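Local coordinates for protein catalase-3 (Neurospora crassa, PDB 4AJ9) that breaks down hydrogen peroxide to water and oxygen with a heme cofactor, and so probably protects the cell from peroxide damage, at residues K625-G631 / G648-Q654; E595-S599 / P613-L617. One frame throughout, in Å; residues are numbered along the deposited sequence.

Contact 1: residues K625-G631 / G648-Q654; sequences KPVAAVG and GVYAGAQ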
loop_
_atom_site.group_PDB
_atom_site.type_symbol
_atom_site.label_atom_id
_atom_site.label_comp_id
_atom_site.label_asym_id
_atom_site.label_seq_id
_atom_site.Cartn_x
_atom_site.Cartn_y
_atom_site.Cartn_z
ATOM N N LYS C 625 -8.879 -23.398 -43.165
ATOM C CA LYS C 625 -10.043 -24.039 -42.551
ATOM C C LYS C 625 -10.789 -24.933 -43.541
ATOM O O LYS C 625 -10.768 -24.686 -44.752
ATOM C CB LYS C 625 -11.027 -22.988 -42.010
ATOM C CG LYS C 625 -10.438 -21.994 -41.040
ATOM C CD LYS C 625 -11.491 -20.992 -40.556
ATOM C CE LYS C 625 -10.854 -19.870 -39.747
ATOM N NZ LYS C 625 -10.180 -20.431 -38.531
ATOM N N PRO C 626 -11.452 -25.976 -43.031
ATOM C CA PRO C 626 -12.450 -26.671 -43.852
ATOM C C PRO C 626 -13.496 -25.659 -44.297
ATOM O O PRO C 626 -14.062 -24.980 -43.441
ATOM C CB PRO C 626 -13.100 -27.652 -42.875
ATOM C CG PRO C 626 -12.168 -27.760 -41.729
ATOM C CD PRO C 626 -11.370 -26.506 -41.659
ATOM N N VAL C 627 -13.726 -25.534 -45.602
ATOM C CA VAL C 627 -14.809 -24.697 -46.102
ATOM C C VAL C 627 -15.733 -25.517 -46.994
ATOM O O VAL C 627 -15.330 -26.539 -47.559
ATOM C CB VAL C 627 -14.291 -23.448 -46.845
ATOM C CG1 VAL C 627 -13.401 -22.602 -45.914
ATOM C CG2 VAL C 627 -13.527 -23.845 -48.113
ATOM N N ALA C 628 -16.979 -25.083 -47.114
ATOM C CA ALA C 628 -17.958 -25.886 -47.837
ATOM C C ALA C 628 -19.135 -25.079 -48.358
ATOM O O ALA C 628 -19.311 -23.916 -48.014
ATOM C CB ALA C 628 -18.449 -27.025 -46.961
ATOM N N ALA C 629 -19.946 -25.717 -49.192
ATOM C CA ALA C 629 -21.113 -25.065 -49.761
ATOM C C ALA C 629 -22.123 -26.129 -50.174
ATOM O O ALA C 629 -21.767 -27.117 -50.825
ATOM C CB ALA C 629 -20.707 -24.209 -50.950
ATOM N N VAL C 630 -23.375 -25.937 -49.768
ATOM C CA VAL C 630 -24.435 -26.889 -50.086
ATOM C C VAL C 630 -25.142 -26.541 -51.391
ATOM O O VAL C 630 -25.507 -25.389 -51.627
ATOM C CB VAL C 630 -25.483 -26.976 -48.963
ATOM C CG1 VAL C 630 -26.460 -28.110 -49.244
ATOM C CG2 VAL C 630 -24.802 -27.192 -47.633
ATOM N N GLY C 631 -25.321 -27.549 -52.237
ATOM C CA GLY C 631 -26.024 -27.389 -53.493
ATOM C C GLY C 631 -25.573 -26.194 -54.307
ATOM O O GLY C 631 -24.394 -26.050 -54.639
ATOM N N GLY C 648 -10.011 -30.166 -48.133
ATOM C CA GLY C 648 -10.605 -29.266 -47.161
ATOM C C GLY C 648 -11.711 -28.415 -47.744
ATOM O O GLY C 648 -12.194 -27.485 -47.095
ATOM N N VAL C 649 -12.104 -28.719 -48.981
ATOM C CA VAL C 649 -13.219 -28.022 -49.616
ATOM C C VAL C 649 -14.312 -29.035 -49.915
ATOM O O VAL C 649 -14.051 -30.063 -50.530
ATOM C CB VAL C 649 -12.798 -27.311 -50.919
ATOM C CG1 VAL C 649 -14.012 -26.656 -51.571
ATOM C CG2 VAL C 649 -11.704 -26.273 -50.638
ATOM N N TYR C 650 -15.530 -28.755 -49.461
ATOM C CA TYR C 650 -16.609 -29.716 -49.600
ATOM C C TYR C 650 -17.808 -29.100 -50.293
ATOM O O TYR C 650 -18.311 -28.059 -49.883
ATOM C CB TYR C 650 -17.002 -30.264 -48.230
ATOM C CG TYR C 650 -15.803 -30.712 -47.450
ATOM C CD1 TYR C 650 -15.259 -31.977 -47.639
ATOM C CD2 TYR C 650 -15.182 -29.857 -46.555
ATOM C CE1 TYR C 650 -14.144 -32.380 -46.936
ATOM C CE2 TYR C 650 -14.069 -30.246 -45.855
ATOM C CZ TYR C 650 -13.553 -31.505 -46.044
ATOM O OH TYR C 650 -12.437 -31.888 -45.331
ATOM N N ALA C 651 -18.261 -29.753 -51.354
ATOM C CA ALA C 651 -19.408 -29.271 -52.102
ATOM C C ALA C 651 -20.284 -30.457 -52.425
ATOM O O ALA C 651 -19.785 -31.539 -52.719
ATOM C CB ALA C 651 -18.952 -28.570 -53.380
ATOM N N GLY C 652 -21.591 -30.257 -52.358
ATOM C CA GLY C 652 -22.535 -31.321 -52.632
ATOM C C GLY C 652 -23.807 -31.117 -51.841
ATOM O O GLY C 652 -24.135 -29.991 -51.459
ATOM N N ALA C 653 -24.518 -32.209 -51.588
ATOM C CA ALA C 653 -25.756 -32.166 -50.823
ATOM C C ALA C 653 -25.465 -32.034 -49.332
ATOM O O ALA C 653 -24.351 -32.315 -48.884
ATOM C CB ALA C 653 -26.589 -33.418 -51.095
ATOM N N GLN C 654 -26.475 -31.623 -48.568
ATOM C CA GLN C 654 -26.305 -31.376 -47.137
ATOM C C GLN C 654 -25.597 -32.532 -46.438
ATOM O O GLN C 654 -24.655 -32.321 -45.678
ATOM C CB GLN C 654 -27.650 -31.098 -46.461
ATOM C CG GLN C 654 -27.567 -31.021 -44.941
ATOM C CD GLN C 654 -28.886 -30.634 -44.295
ATOM O OE1 GLN C 654 -29.492 -29.621 -44.649
ATOM N NE2 GLN C 654 -29.336 -31.441 -43.339
HETATM O O HOH W 1 -22.123 -27.543 -53.726
#

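Contact 2: residues E595-S599 / P613-L617; sequences ERVFS and PSQIL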
loop_
_atom_site.group_PDB
_atom_site.type_symbol
_atom_site.label_atom_id
_atom_site.label_comp_id
_atom_site.label_asym_id
_atom_site.label_seq_id
_atom_site.Cartn_x
_atom_site.Cartn_y
_atom_site.Cartn_z
ATOM N N GLU C 595 -25.530 -18.013 -51.972
ATOM C CA GLU C 595 -24.662 -17.534 -53.045
ATOM C C GLU C 595 -25.078 -16.133 -53.492
ATOM O O GLU C 595 -24.273 -15.372 -54.037
ATOM C CB GLU C 595 -24.657 -18.508 -54.232
ATOM C CG GLU C 595 -25.999 -18.684 -54.929
ATOM C CD GLU C 595 -26.814 -19.834 -54.378
ATOM O OE1 GLU C 595 -26.550 -20.277 -53.239
ATOM O OE2 GLU C 595 -27.724 -20.303 -55.092
ATOM N N ARG C 596 -26.335 -15.787 -53.242
ATOM C CA ARG C 596 -26.849 -14.469 -53.619
ATOM C C ARG C 596 -26.167 -13.280 -52.923
ATOM O O ARG C 596 -26.300 -12.138 -53.372
ATOM C CB ARG C 596 -28.368 -14.400 -53.418
ATOM C CG ARG C 596 -28.832 -14.641 -51.990
ATOM C CD ARG C 596 -30.292 -14.242 -51.850
ATOM N NE ARG C 596 -30.501 -12.887 -52.349
ATOM C CZ ARG C 596 -30.468 -11.795 -51.590
ATOM N NH1 ARG C 596 -30.253 -11.893 -50.283
ATOM N NH2 ARG C 596 -30.656 -10.604 -52.140
ATOM N N VAL C 597 -25.446 -13.529 -51.833
ATOM C CA VAL C 597 -24.785 -12.424 -51.130
ATOM C C VAL C 597 -23.307 -12.360 -51.467
ATOM O O VAL C 597 -22.567 -11.544 -50.919
ATOM C CB VAL C 597 -25.004 -12.470 -49.593
ATOM C CG1 VAL C 597 -26.492 -12.479 -49.272
ATOM C CG2 VAL C 597 -24.300 -13.673 -48.971
ATOM N N PHE C 598 -22.886 -13.212 -52.398
ATOM C CA PHE C 598 -21.499 -13.215 -52.859
ATOM C C PHE C 598 -21.294 -12.440 -54.158
ATOM O O PHE C 598 -20.160 -12.205 -54.567
ATOM C CB PHE C 598 -20.985 -14.651 -52.996
ATOM C CG PHE C 598 -20.859 -15.358 -51.684
ATOM C CD1 PHE C 598 -21.986 -15.804 -51.019
ATOM C CD2 PHE C 598 -19.621 -15.543 -51.098
ATOM C CE1 PHE C 598 -21.885 -16.442 -49.794
ATOM C CE2 PHE C 598 -19.514 -16.185 -49.875
ATOM C CZ PHE C 598 -20.648 -16.629 -49.227
ATOM N N SER C 599 -22.387 -12.035 -54.797
ATOM C CA SER C 599 -22.295 -11.190 -55.990
ATOM C C SER C 599 -23.614 -10.478 -56.271
ATOM O O SER C 599 -24.662 -10.866 -55.754
ATOM C CB SER C 599 -21.903 -12.016 -57.215
ATOM O OG SER C 599 -23.002 -12.797 -57.652
ATOM N N PRO C 613 -19.597 -11.204 -46.775
ATOM C CA PRO C 613 -19.750 -12.653 -46.975
ATOM C C PRO C 613 -18.549 -13.236 -47.720
ATOM O O PRO C 613 -17.989 -14.242 -47.278
ATOM C CB PRO C 613 -21.031 -12.759 -47.809
ATOM C CG PRO C 613 -21.816 -11.513 -47.440
ATOM C CD PRO C 613 -20.754 -10.445 -47.284
ATOM N N SER C 614 -18.145 -12.598 -48.818
ATOM C CA SER C 614 -16.972 -13.041 -49.569
ATOM C C SER C 614 -15.695 -13.033 -48.735
ATOM O O SER C 614 -14.845 -13.908 -48.890
ATOM C CB SER C 614 -16.757 -12.172 -50.811
ATOM O OG SER C 614 -17.859 -12.254 -51.689
ATOM N N GLN C 615 -15.536 -12.029 -47.878
ATOM C CA GLN C 615 -14.300 -11.913 -47.104
ATOM C C GLN C 615 -14.200 -13.065 -46.111
ATOM O O GLN C 615 -13.124 -13.623 -45.900
ATOM C CB GLN C 615 -14.235 -10.570 -46.366
ATOM C CG GLN C 615 -12.871 -10.270 -45.751
ATOM C CD GLN C 615 -11.781 -10.156 -46.793
ATOM O OE1 GLN C 615 -11.847 -9.305 -47.684
ATOM N NE2 GLN C 615 -10.759 -11.008 -46.685
ATOM N N ILE C 616 -15.332 -13.405 -45.502
ATOM C CA ILE C 616 -15.404 -14.511 -44.553
ATOM C C ILE C 616 -15.012 -15.829 -45.210
ATOM O O ILE C 616 -14.256 -16.621 -44.639
ATOM C CB ILE C 616 -16.814 -14.638 -43.940
ATOM C CG1 ILE C 616 -17.125 -13.422 -43.060
ATOM C CG2 ILE C 616 -16.921 -15.908 -43.083
ATOM C CD1 ILE C 616 -18.530 -13.419 -42.484
ATOM N N LEU C 617 -15.532 -16.074 -46.410
ATOM C CA LEU C 617 -15.231 -17.328 -47.096
ATOM C C LEU C 617 -13.781 -17.334 -47.550
ATOM O O LEU C 617 -13.109 -18.363 -47.489
ATOM C CB LEU C 617 -16.155 -17.532 -48.293
ATOM C CG LEU C 617 -16.122 -18.923 -48.930
ATOM C CD1 LEU C 617 -16.422 -19.977 -47.882
ATOM C CD2 LEU C 617 -17.116 -19.017 -50.095
HETATM O O HOH W 2 -19.920 -10.695 -50.540
HETATM O O HOH W 3 -17.243 -13.144 -53.959
#

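Contact 1: residues K625-G631 / G648-Q654
V627 and Y650 sit at the heart of a parallel strand pair, and the backbone does the gripping. V627 N reaches G648 O at 2.9 Å and V627 O takes Y650 N, also at 2.9 Å, so this one residue holds the neighbouring strand on both sides of its V649 partner. A629 repeats the pattern: its N goes to Y650 O, while its O receives only a weak bond from G652 N, at 3.5 Å. A water steps in there, donating to A629 O and G631 O and weakly accepting from G652 N. G631 N then closes the end on G652 O at 2.8 Å, nearly straight at 173°.

The side chains alternate. On one face the CG2 methyls of V627 and V649 meet at 3.9 Å, and both residues lie against L637 of helix 634-639. On the other, the Y650 ring turns an edge to the CB atoms of P626 and A628. With CG anti to the carbonyl carbon (chi1 -49°), the ring swings back along the strand, which brings CE2 to 4.1 Å from P626 CB. V657 and V661 of helix 654-667 cover A628 there.

The pair is the last beta-alpha-beta step of the parallel sheet in the C-terminal domain, with helix 634-639 making the crossover. Strand 587-590 bonds the far side of 627-630, and K625 reaches away to a salt bridge with E243. Chemically, the amides of V627, Y650, A629 and G631 are bonded across, apolar side chains lie on both faces, and water bridges the one stretched bond before G631 N meets G652 O.

Contact 2: residues E595-S599 / P613-L617
The ring of F598 lies under P613 in the C-terminal domain of this long catalase, where the loop after strand 587-590 folds against the first turns of helix 612-622 beside the parallel sheet of the class I glutaminase-like alpha/beta domain. P613 CB stands over the centre of the ring, 4.2 Å from its centroid and 11° off the normal, a CH-pi contact with the two side chains crossing obliquely. At the CE2 corner the helix supplies two more neighbours: P613 O at 3.6 Å from CE2, and L617 CD2, whose side chain crosses that of F598 at about a right angle. F598 CG is anti to its carbonyl carbon (chi1 -67°), which turns the ring in between the helix and the sheet; V590 and L537 on the strands and A636 of helix 634-639 also touch it.

V597 packs beside the ring on the same P613 CB. Its CG2 methyl, placed between its own backbone N and carbonyl carbon, comes to 3.6 Å from P613 CB, with the two side chains roughly perpendicular. The proline carbon thus touches a valine methyl and the F598 face at once. With an alanine at F598, P613 CB and L617 CD2 would probably lose the ring they pack on, and a gap would open between loop and helix.

Polar links between loop and helix run through water. One molecule donates to V597 O and accepts from S614 N, an amide in the first turn, where the helix has no earlier carbonyl to offer it. A second water donates to F598 O at 3.1 Å and sits 2.5 Å from S614 OG.

Overall arrangement
Both contacts belong to the C-terminal domain of the long catalases, on the same side of the chain's centre and away from the annotated heme and active-site residues; their centres are about 14 Å apart. They come in series: contact 2 closes before contact 1 opens, and helix 612-622, which carries 613-617, leads directly into strand 627-630. Contact 2 sets a loop against a helix beside the six-stranded parallel sheet, whereas contact 1 joins its last two strands, with 649-652 outermost within the chain. They meet where V627 CB packs 4.2 Å from L617 CD1. Helix 634-639 borders both, so the loop, helix 612-622 and the V627 face of the sheet meet in one apolar layer.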